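Local coordinates for Oxidored_FMN domain-containing protein ([Pseudomonas] geniculata N1, PDB 6L6J), which oxidises the amine 6-hydroxypseudooxynicotine, and binds flavin mononucleotide, a [4Fe-4S] cluster and ADP, at residues Ser269-Glu274 and Thr564-His569. Sequence-based numbering, arbitrary orientation.
Sequences SSRFFE and TLEMVH
Ser-269 CA lies 6.7 Å from Glu-566 CA, and Phe-272 CA 7.1 Å from His-569 CA, which places a non-helical turn against the start of helix 567-577. Within 269-274, Ser-269 O accepts from the backbone N of both Phe-272 and Phe-273, and Ser-269 OG takes the N of Arg-271 in an ST turn. Leu-565, with positive phi, is the first residue to leave the helical path after 561-564; a water accepts from Ser-269 N and donates to Leu-565 O.

The carboxylate of Glu-566 carries the polar half, brought across to Arg-271 by a chain extended beyond CG (chi2 178°). Arg-271 grips it side-on: Arg-271 NE lies 3.0 Å from Glu-566 OE2 and Arg-271 NH2 3.1 Å from Glu-566 OE1. Both bonds are nearly straight (168°) and stay close to the guanidinium plane, yet they reach the oxygens from above the carboxylate, whose plane is turned 69° from it. Thr-564 OG1 bonds OE1 from the anti side. Ser-269 OG also approaches OE2, but implausibly closely, so that bond's strength is doubtful.

The aromatic half centres on His-569. Its CB sits over one face of Phe-272, 3.5 Å from the ring centroid, while the edge of Phe-273 meets the imidazole face, Phe-273 CE1 lying 3.5 Å from His-569 NE2. A hydrogen bond between NE2 and Ala-264 O helps fix the ring's rotation.

A buried salt bridge and an aromatic cluster thus join the flavin-binding barrel to the OYE-like second alpha/beta domain, with the Phe-273 side chain about 8 Å from FMN and that of Ser-269 about 8 Å from the iron-sulfur cluster; the surrounding donors probably stabilise Glu-566 as a carboxylate.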
loop_
_atom_site.group_PDB
_atom_site.type_symbol
_atom_site.label_atom_id
_atom_site.label_comp_id
_atom_site.label_asym_id
_atom_site.label_seq_id
_atom_site.Cartn_x
_atom_site.Cartn_y
_atom_site.Cartn_z
ATOM N N SER A 269 -3.674 6.815 -2.376
ATOM C CA SER A 269 -3.934 6.747 -0.912
ATOM C C SER A 269 -5.351 7.233 -0.609
ATOM O O SER A 269 -5.803 8.143 -1.309
ATOM C CB SER A 269 -2.935 7.563 -0.166
ATOM O OG SER A 269 -3.486 8.013 1.053
ATOM N N SER A 270 -6.001 6.676 0.417
ATOM C CA SER A 270 -7.383 7.038 0.852
ATOM C C SER A 270 -7.454 8.499 1.342
ATOM O O SER A 270 -8.576 9.057 1.332
ATOM C CB SER A 270 -7.929 6.079 1.888
ATOM O OG SER A 270 -7.358 6.310 3.174
ATOM N N ARG A 271 -6.324 9.092 1.756
ATOM C CA ARG A 271 -6.232 10.550 2.086
ATOM C C ARG A 271 -6.637 11.450 0.882
ATOM O O ARG A 271 -6.948 12.638 1.086
ATOM C CB ARG A 271 -4.816 10.910 2.579
ATOM C CG ARG A 271 -4.553 10.537 4.032
ATOM C CD ARG A 271 -3.574 11.440 4.728
ATOM N NE ARG A 271 -2.195 11.148 4.361
ATOM C CZ ARG A 271 -1.130 11.850 4.755
ATOM N NH1 ARG A 271 -1.254 12.932 5.517
ATOM N NH2 ARG A 271 0.073 11.446 4.385
ATOM N N PHE A 272 -6.620 10.949 -0.353
ATOM C CA PHE A 272 -6.735 11.806 -1.554
ATOM C C PHE A 272 -7.625 11.179 -2.635
ATOM O O PHE A 272 -8.092 11.942 -3.498
ATOM C CB PHE A 272 -5.332 12.132 -2.056
ATOM C CG PHE A 272 -4.493 12.903 -1.068
ATOM C CD1 PHE A 272 -4.799 14.223 -0.760
ATOM C CD2 PHE A 272 -3.410 12.303 -0.426
ATOM C CE1 PHE A 272 -4.031 14.935 0.150
ATOM C CE2 PHE A 272 -2.642 13.014 0.484
ATOM C CZ PHE A 272 -2.951 14.328 0.771
ATOM N N PHE A 273 -7.861 9.860 -2.615
ATOM C CA PHE A 273 -8.740 9.187 -3.606
ATOM C C PHE A 273 -9.808 8.392 -2.859
ATOM O O PHE A 273 -9.565 8.133 -1.704
ATOM C CB PHE A 273 -7.866 8.363 -4.554
ATOM C CG PHE A 273 -6.785 9.154 -5.250
ATOM C CD1 PHE A 273 -5.618 9.494 -4.582
ATOM C CD2 PHE A 273 -6.922 9.554 -6.576
ATOM C CE1 PHE A 273 -4.614 10.218 -5.220
ATOM C CE2 PHE A 273 -5.923 10.279 -7.211
ATOM C CZ PHE A 273 -4.768 10.614 -6.532
ATOM N N GLU A 274 -10.951 8.087 -3.484
ATOM C CA GLU A 274 -11.911 7.029 -3.025
ATOM C C GLU A 274 -12.130 6.027 -4.166
ATOM O O GLU A 274 -11.473 6.164 -5.215
ATOM C CB GLU A 274 -13.224 7.637 -2.491
ATOM C CG GLU A 274 -14.033 6.731 -1.502
ATOM C CD GLU A 274 -13.404 6.228 -0.194
ATOM O OE1 GLU A 274 -12.194 6.451 0.037
ATOM O OE2 GLU A 274 -14.104 5.613 0.598
ATOM N N THR A 564 4.740 6.045 0.806
ATOM C CA THR A 564 3.283 5.796 0.753
ATOM C C THR A 564 2.720 6.430 -0.527
ATOM O O THR A 564 1.506 6.314 -0.749
ATOM C CB THR A 564 2.606 6.362 2.003
ATOM O OG1 THR A 564 2.784 7.773 1.926
ATOM C CG2 THR A 564 3.172 5.825 3.306
ATOM N N LEU A 565 3.573 7.078 -1.333
ATOM C CA LEU A 565 3.210 7.772 -2.589
ATOM C C LEU A 565 2.172 8.845 -2.281
ATOM O O LEU A 565 1.199 8.960 -3.044
ATOM C CB LEU A 565 2.654 6.766 -3.590
ATOM C CG LEU A 565 3.538 5.561 -3.874
ATOM C CD1 LEU A 565 2.752 4.512 -4.666
ATOM C CD2 LEU A 565 4.794 5.971 -4.607
ATOM N N GLU A 566 2.365 9.591 -1.196
ATOM C CA GLU A 566 1.462 10.701 -0.784
ATOM C C GLU A 566 2.189 12.047 -0.832
ATOM O O GLU A 566 1.501 13.071 -0.720
ATOM C CB GLU A 566 0.892 10.448 0.610
ATOM C CG GLU A 566 -0.012 9.233 0.675
ATOM C CD GLU A 566 -0.547 8.950 2.075
ATOM O OE1 GLU A 566 0.277 8.685 2.993
ATOM O OE2 GLU A 566 -1.781 9.031 2.272
ATOM N N MET A 567 3.515 12.079 -1.001
ATOM C CA MET A 567 4.270 13.363 -0.893
ATOM C C MET A 567 3.665 14.380 -1.865
ATOM O O MET A 567 3.267 15.461 -1.406
ATOM C CB MET A 567 5.771 13.234 -1.175
ATOM C CG MET A 567 6.554 14.339 -0.452
ATOM S SD MET A 567 8.290 14.552 -0.909
ATOM C CE MET A 567 8.873 12.874 -0.671
ATOM N N VAL A 568 3.555 14.017 -3.145
ATOM C CA VAL A 568 3.103 14.950 -4.215
ATOM C C VAL A 568 1.681 15.445 -3.903
ATOM O O VAL A 568 1.363 16.570 -4.260
ATOM C CB VAL A 568 3.203 14.279 -5.595
ATOM C CG1 VAL A 568 2.273 13.071 -5.696
ATOM C CG2 VAL A 568 2.941 15.252 -6.734
ATOM N N HIS A 569 0.836 14.622 -3.285
ATOM C CA HIS A 569 -0.577 14.965 -2.956
ATOM C C HIS A 569 -0.621 15.828 -1.693
ATOM O O HIS A 569 -1.443 16.767 -1.669
ATOM C CB HIS A 569 -1.458 13.710 -2.794
ATOM C CG HIS A 569 -1.422 12.817 -3.977
ATOM N ND1 HIS A 569 -1.382 13.312 -5.257
ATOM C CD2 HIS A 569 -1.352 11.476 -4.075
ATOM C CE1 HIS A 569 -1.316 12.311 -6.107
ATOM N NE2 HIS A 569 -1.264 11.167 -5.404
HETATM O O HOH W 1 -1.491 8.156 -3.349
#